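Local coordinates for chromosome partition protein Smc (Pyrococcus yayanosii, PDB 5XEI) that probably drives chromosome condensation and partitioning as a homodimeric, DNA-binding SMC protein whose ABC-type head domain binds and hydrolyses ATP, at residues Phe93-Asp98 with Leu127-Ala132; Ile84-Glu89 with Val100-Arg105. All blocks are in the same frame, centred on the assembly; numbering follows the deposited sequence.

Interaction 1: residues Phe93-Asp98 with Leu127-Ala132; sequences FPIDED and LDLLSA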
loop_
_atom_site.group_PDB
_atom_site.type_symbol
_atom_site.label_atom_id
_atom_site.label_comp_id
_atom_site.label_asym_id
_atom_site.label_seq_id
_atom_site.Cartn_x
_atom_site.Cartn_y
_atom_site.Cartn_z
ATOM N N PHE A 93 -13.403 18.853 -5.943
ATOM C CA PHE A 93 -12.167 18.757 -6.691
ATOM C C PHE A 93 -11.018 19.286 -5.841
ATOM O O PHE A 93 -11.107 20.407 -5.321
ATOM C CB PHE A 93 -12.256 19.557 -7.978
ATOM C CG PHE A 93 -13.087 18.922 -9.039
ATOM C CD1 PHE A 93 -12.591 17.865 -9.782
ATOM C CD2 PHE A 93 -14.349 19.412 -9.332
ATOM C CE1 PHE A 93 -13.354 17.285 -10.789
ATOM C CE2 PHE A 93 -15.122 18.841 -10.334
ATOM C CZ PHE A 93 -14.619 17.773 -11.065
ATOM N N PRO A 94 -9.931 18.513 -5.670
ATOM C CA PRO A 94 -8.728 19.059 -5.024
ATOM C C PRO A 94 -8.066 20.144 -5.855
ATOM O O PRO A 94 -6.946 19.961 -6.347
ATOM C CB PRO A 94 -7.819 17.833 -4.879
ATOM C CG PRO A 94 -8.319 16.862 -5.893
ATOM C CD PRO A 94 -9.808 17.063 -5.905
ATOM N N ILE A 95 -8.760 21.267 -6.028
ATOM C CA ILE A 95 -8.261 22.441 -6.735
ATOM C C ILE A 95 -8.792 23.652 -5.994
ATOM O O ILE A 95 -9.971 23.689 -5.626
ATOM C CB ILE A 95 -8.725 22.483 -8.203
ATOM C CG1 ILE A 95 -8.071 21.383 -9.023
ATOM C CG2 ILE A 95 -8.428 23.844 -8.822
ATOM C CD1 ILE A 95 -6.767 21.820 -9.652
ATOM N N ASP A 96 -7.937 24.651 -5.775
ATOM C CA ASP A 96 -8.366 25.832 -5.031
ATOM C C ASP A 96 -9.106 26.815 -5.944
ATOM O O ASP A 96 -8.787 28.000 -6.048
ATOM C CB ASP A 96 -7.187 26.485 -4.333
ATOM C CG ASP A 96 -7.600 27.146 -3.051
ATOM O OD1 ASP A 96 -7.453 28.384 -2.946
ATOM O OD2 ASP A 96 -8.124 26.421 -2.170
ATOM N N GLU A 97 -10.143 26.287 -6.588
ATOM C CA GLU A 97 -11.010 27.045 -7.470
ATOM C C GLU A 97 -12.441 26.552 -7.283
ATOM O O GLU A 97 -12.673 25.388 -6.941
ATOM C CB GLU A 97 -10.566 26.896 -8.932
ATOM C CG GLU A 97 -9.189 27.489 -9.251
ATOM C CD GLU A 97 -9.183 29.013 -9.305
ATOM O OE1 GLU A 97 -8.996 29.656 -8.252
ATOM O OE2 GLU A 97 -9.371 29.572 -10.408
ATOM N N ASP A 98 -13.397 27.469 -7.473
ATOM C CA ASP A 98 -14.811 27.113 -7.479
ATOM C C ASP A 98 -15.325 26.745 -8.849
ATOM O O ASP A 98 -16.466 26.277 -8.960
ATOM C CB ASP A 98 -15.705 28.255 -7.002
ATOM C CG ASP A 98 -15.358 28.744 -5.637
ATOM O OD1 ASP A 98 -14.654 28.001 -4.927
ATOM O OD2 ASP A 98 -15.855 29.840 -5.270
ATOM N N LEU A 127 -7.893 12.225 -15.311
ATOM C CA LEU A 127 -8.555 11.044 -14.768
ATOM C C LEU A 127 -8.406 10.981 -13.252
ATOM O O LEU A 127 -9.380 10.748 -12.526
ATOM C CB LEU A 127 -7.983 9.787 -15.417
ATOM C CG LEU A 127 -8.277 9.556 -16.896
ATOM C CD1 LEU A 127 -7.489 8.378 -17.393
ATOM C CD2 LEU A 127 -9.771 9.340 -17.181
ATOM N N ASP A 128 -7.184 11.188 -12.754
ATOM C CA ASP A 128 -6.927 11.017 -11.330
ATOM C C ASP A 128 -7.686 12.049 -10.512
ATOM O O ASP A 128 -8.140 11.748 -9.403
ATOM C CB ASP A 128 -5.408 11.058 -11.065
ATOM C CG ASP A 128 -4.816 12.476 -11.091
ATOM O OD1 ASP A 128 -3.570 12.588 -11.053
ATOM O OD2 ASP A 128 -5.560 13.484 -11.117
ATOM N N LEU A 129 -7.851 13.260 -11.055
ATOM C CA LEU A 129 -8.619 14.303 -10.383
ATOM C C LEU A 129 -10.129 14.029 -10.469
ATOM O O LEU A 129 -10.866 14.213 -9.485
ATOM C CB LEU A 129 -8.245 15.666 -10.981
ATOM C CG LEU A 129 -9.160 16.879 -10.797
ATOM C CD1 LEU A 129 -9.164 17.226 -9.353
ATOM C CD2 LEU A 129 -8.700 18.105 -11.561
ATOM N N LEU A 130 -10.616 13.559 -11.620
ATOM C CA LEU A 130 -12.011 13.144 -11.662
ATOM C C LEU A 130 -12.284 12.030 -10.665
ATOM O O LEU A 130 -13.391 11.958 -10.117
ATOM C CB LEU A 130 -12.400 12.726 -13.075
ATOM C CG LEU A 130 -12.336 13.925 -14.022
ATOM C CD1 LEU A 130 -12.571 13.564 -15.482
ATOM C CD2 LEU A 130 -13.311 14.974 -13.569
ATOM N N SER A 131 -11.287 11.176 -10.387
ATOM C CA SER A 131 -11.463 10.143 -9.365
ATOM C C SER A 131 -11.485 10.743 -7.976
ATOM O O SER A 131 -12.346 10.400 -7.159
ATOM C CB SER A 131 -10.364 9.093 -9.445
ATOM O OG SER A 131 -10.807 7.948 -10.147
ATOM N N ALA A 132 -10.527 11.622 -7.682
ATOM C CA ALA A 132 -10.515 12.304 -6.394
ATOM C C ALA A 132 -11.848 12.981 -6.102
ATOM O O ALA A 132 -12.286 13.016 -4.949
ATOM C CB ALA A 132 -9.377 13.321 -6.350
#
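The loop of a beta hairpin in the SMC head domain, between strands 80-87 and 99-106, meets the C-terminal end of helix 123-132 here, with Phe-93 and Pro-94 lying against Leu-129, Leu-130 and Ala-132. The closest approaches are all between carbon atoms of apolar side chains. Leu-129 stands at the centre: its CG lies anti to the backbone N (chi1 161°), which carries the branched end out from the helix toward the loop. There Leu-129 CD1 reaches Phe-93 CD1 at 3.5 Å and Pro-94 CD at the same 3.5 Å, while the other methyl, CD2, lies 4.2 Å from Ile-95 CG1. The phenyl ring receives the helix at its rim: Leu-129 CD1 and, 3.6 Å from Phe-93 CE1, Leu-130 CD2 both lie near the ring plane. The side chains of Phe-93 and Leu-129 cross at about a right angle, whereas Leu-130 runs alongside the ring, pointing the same way. At the exposed margin the Pro-94 ring slides past Leu-129 in the opposite direction and sets its CG 3.7 Å from Ala-132 CB. Pro-94 is the centre of an inverse gamma turn, with Ile-95 N hydrogen-bonded to Phe-93 O at 2.6 Å, which is consistent with three successive residues reaching one leucine. On the inner side Phe-93 also packs against Val-100, and Leu-130 against Ile-102. Replacing Phe-93 by an alanine would probably open a gap beside Leu-129 CD1 and Leu-130 CD2, leaving both methyls without the aromatic rim they rest on. Helix and hairpin loop are thus joined as in a small hydrophobic core, where a helix packs on one face of an antiparallel sheet in this P-loop ATPase head.

Interaction 2: residues Ile84-Glu89 with Val100-Arg105; sequences IYFNNE and VVIKRR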
loop_
_atom_site.group_PDB
_atom_site.type_symbol
_atom_site.label_atom_id
_atom_site.label_comp_id
_atom_site.label_asym_id
_atom_site.label_seq_id
_atom_site.Cartn_x
_atom_site.Cartn_y
_atom_site.Cartn_z
ATOM N N ILE A 84 -16.368 21.191 -20.381
ATOM C CA ILE A 84 -17.339 20.974 -19.324
ATOM C C ILE A 84 -16.964 21.836 -18.129
ATOM O O ILE A 84 -15.788 21.925 -17.758
ATOM C CB ILE A 84 -17.439 19.482 -18.947
ATOM C CG1 ILE A 84 -18.534 19.257 -17.918
ATOM C CG2 ILE A 84 -16.126 18.973 -18.413
ATOM C CD1 ILE A 84 -18.828 17.806 -17.768
ATOM N N TYR A 85 -17.963 22.476 -17.531
ATOM C CA TYR A 85 -17.737 23.417 -16.442
ATOM C C TYR A 85 -18.415 22.905 -15.188
ATOM O O TYR A 85 -19.637 22.726 -15.178
ATOM C CB TYR A 85 -18.283 24.788 -16.796
ATOM C CG TYR A 85 -17.639 25.420 -17.992
ATOM C CD1 TYR A 85 -17.889 24.958 -19.287
ATOM C CD2 TYR A 85 -16.804 26.510 -17.837
ATOM C CE1 TYR A 85 -17.296 25.573 -20.394
ATOM C CE2 TYR A 85 -16.212 27.115 -18.919
ATOM C CZ TYR A 85 -16.458 26.649 -20.189
ATOM O OH TYR A 85 -15.844 27.289 -21.231
ATOM N N PHE A 86 -17.623 22.679 -14.138
ATOM C CA PHE A 86 -18.115 22.228 -12.841
ATOM C C PHE A 86 -18.056 23.356 -11.827
ATOM O O PHE A 86 -17.088 24.125 -11.789
ATOM C CB PHE A 86 -17.295 21.075 -12.293
ATOM C CG PHE A 86 -17.377 19.839 -13.100
ATOM C CD1 PHE A 86 -18.380 18.928 -12.881
ATOM C CD2 PHE A 86 -16.424 19.565 -14.055
ATOM C CE1 PHE A 86 -18.441 17.764 -13.622
ATOM C CE2 PHE A 86 -16.482 18.410 -14.796
ATOM C CZ PHE A 86 -17.491 17.508 -14.581
ATOM N N ASN A 87 -19.085 23.432 -10.991
ATOM C CA ASN A 87 -19.069 24.325 -9.846
ATOM C C ASN A 87 -18.401 23.597 -8.693
ATOM O O ASN A 87 -18.886 22.548 -8.254
ATOM C CB ASN A 87 -20.478 24.764 -9.462
ATOM C CG ASN A 87 -20.478 25.712 -8.292
ATOM O OD1 ASN A 87 -20.301 25.295 -7.151
ATOM N ND2 ASN A 87 -20.655 26.999 -8.568
ATOM N N ASN A 88 -17.295 24.156 -8.202
ATOM C CA ASN A 88 -16.484 23.525 -7.170
ATOM C C ASN A 88 -16.484 24.316 -5.867
ATOM O O ASN A 88 -15.555 24.177 -5.065
ATOM C CB ASN A 88 -15.053 23.341 -7.669
ATOM C CG ASN A 88 -14.335 22.272 -6.921
ATOM O OD1 ASN A 88 -14.944 21.288 -6.524
ATOM N ND2 ASN A 88 -13.044 22.454 -6.700
ATOM N N GLU A 89 -17.505 25.153 -5.639
ATOM C CA GLU A 89 -17.587 25.936 -4.406
ATOM C C GLU A 89 -17.596 25.064 -3.166
ATOM O O GLU A 89 -17.482 25.594 -2.057
ATOM C CB GLU A 89 -18.847 26.813 -4.389
ATOM C CG GLU A 89 -18.827 28.019 -5.335
ATOM C CD GLU A 89 -20.192 28.731 -5.438
ATOM O OE1 GLU A 89 -21.069 28.506 -4.567
ATOM O OE2 GLU A 89 -20.386 29.515 -6.404
ATOM N N VAL A 100 -13.983 24.418 -11.906
ATOM C CA VAL A 100 -13.066 23.513 -12.581
ATOM C C VAL A 100 -13.590 23.320 -13.997
ATOM O O VAL A 100 -14.725 22.871 -14.188
ATOM C CB VAL A 100 -12.955 22.170 -11.850
ATOM C CG1 VAL A 100 -11.829 21.358 -12.437
ATOM C CG2 VAL A 100 -12.770 22.400 -10.361
ATOM N N VAL A 101 -12.770 23.654 -14.987
ATOM C CA VAL A 101 -13.164 23.583 -16.388
ATOM C C VAL A 101 -12.247 22.610 -17.105
ATOM O O VAL A 101 -11.023 22.786 -17.093
ATOM C CB VAL A 101 -13.106 24.954 -17.070
ATOM C CG1 VAL A 101 -13.661 24.833 -18.487
ATOM C CG2 VAL A 101 -13.852 25.985 -16.233
ATOM N N ILE A 102 -12.843 21.611 -17.750
ATOM C CA ILE A 102 -12.120 20.583 -18.485
ATOM C C ILE A 102 -12.543 20.665 -19.942
ATOM O O ILE A 102 -13.740 20.598 -20.253
ATOM C CB ILE A 102 -12.385 19.183 -17.910
ATOM C CG1 ILE A 102 -11.995 19.157 -16.429
ATOM C CG2 ILE A 102 -11.609 18.153 -18.689
ATOM C CD1 ILE A 102 -12.433 17.911 -15.688
ATOM N N LYS A 103 -11.573 20.837 -20.827
ATOM C CA LYS A 103 -11.811 20.843 -22.258
ATOM C C LYS A 103 -10.987 19.731 -22.893
ATOM O O LYS A 103 -9.826 19.516 -22.526
ATOM C CB LYS A 103 -11.460 22.202 -22.883
ATOM C CG LYS A 103 -11.545 22.195 -24.418
ATOM C CD LYS A 103 -11.085 23.512 -25.074
ATOM C CE LYS A 103 -12.174 24.582 -25.025
ATOM N NZ LYS A 103 -11.684 25.894 -25.541
ATOM N N ARG A 104 -11.606 18.995 -23.812
ATOM C CA ARG A 104 -10.938 17.949 -24.569
ATOM C C ARG A 104 -11.205 18.150 -26.051
ATOM O O ARG A 104 -12.300 18.571 -26.450
ATOM C CB ARG A 104 -11.402 16.565 -24.160
ATOM C CG ARG A 104 -10.805 15.454 -25.005
ATOM C CD ARG A 104 -11.365 14.116 -24.602
ATOM N NE ARG A 104 -10.747 13.026 -25.338
ATOM C CZ ARG A 104 -11.190 11.773 -25.346
ATOM N NH1 ARG A 104 -12.280 11.435 -24.664
ATOM N NH2 ARG A 104 -10.540 10.850 -26.045
ATOM N N ARG A 105 -10.201 17.848 -26.868
ATOM C CA ARG A 105 -10.309 18.070 -28.296
ATOM C C ARG A 105 -9.645 16.925 -29.028
ATOM O O ARG A 105 -8.553 16.492 -28.656
ATOM C CB ARG A 105 -9.666 19.394 -28.687
ATOM C CG ARG A 105 -9.574 19.624 -30.170
ATOM C CD ARG A 105 -8.754 20.860 -30.435
ATOM N NE ARG A 105 -9.417 22.050 -29.935
ATOM C CZ ARG A 105 -8.881 23.260 -29.976
ATOM N NH1 ARG A 105 -9.559 24.298 -29.509
ATOM N NH2 ARG A 105 -7.662 23.428 -30.478
#
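Tyr-85 and Val-101 face each other as a non-hydrogen-bonded pair in the antiparallel hairpin of strands 80-87 and 99-106, whose local axes run at 164°. Val-101 CG1, anti to the backbone N (chi1 -174°), lies over one face of the Tyr-85 ring in a CH-pi contact, 3.6 Å from the centroid; the other methyl, Val-101 CG2, comes 3.4 Å from Tyr-85 CD2. On either side of this pair lie the hydrogen-bonded pairs Ile-84 with Ile-102 and Phe-86 with Val-100. Their four N-to-O bonds span 2.7 to 3.1 Å, and Val-100 N to Phe-86 O is the most bent (146° at the hydrogen). Between the pairs, Val-101 CA sends a C-H toward Ile-84 O.

The face opposite Tyr-85 and Val-101 carries Ile-84, Phe-86, Val-100 and Ile-102. Ile-84 CG2 sits 3.8 Å from Ile-102 CB, the two side chains side by side, and Phe-86 CE2 lies 4.2 Å from Ile-102 CD1. Beyond the strand, Asn-88 lays its CB 3.7 Å from Val-100 CG2, while its ND2 donates to Glu-97 O in the hairpin loop.

Further out, Ile-4 of strand 3-10 covers Ile-84 and Phe-86, and Ile-126 of helix 123-132 covers Ile-102. Lys-6 makes a cation-pi contact with the Tyr-85 ring, and Tyr-85 OH is hydrogen-bonded to Glu-8 OE1.

In the fold
Both interactions belong to one hairpin of the head domain: interaction 2 pairs its strands, and interaction 1 joins its loop to helix 123-132. Interaction 2 is the more buried, built on backbone hydrogen bonds with side chains added on both faces of the sheet. Interaction 1 is partly buried, grading from Phe-93 inside to Pro-94 and Ala-132 at the surface, and rests on apolar packing alone. The centres of interactions 1 and 2 lie about 10 Å apart. Asn-88 bridges them, its OD1 2.9 Å from Phe-93 N in a probable hydrogen bond. The Phe-86 and Phe-93 rings also meet, at about 60°, so the sheet face of interaction 2 runs into the helix packing of interaction 1.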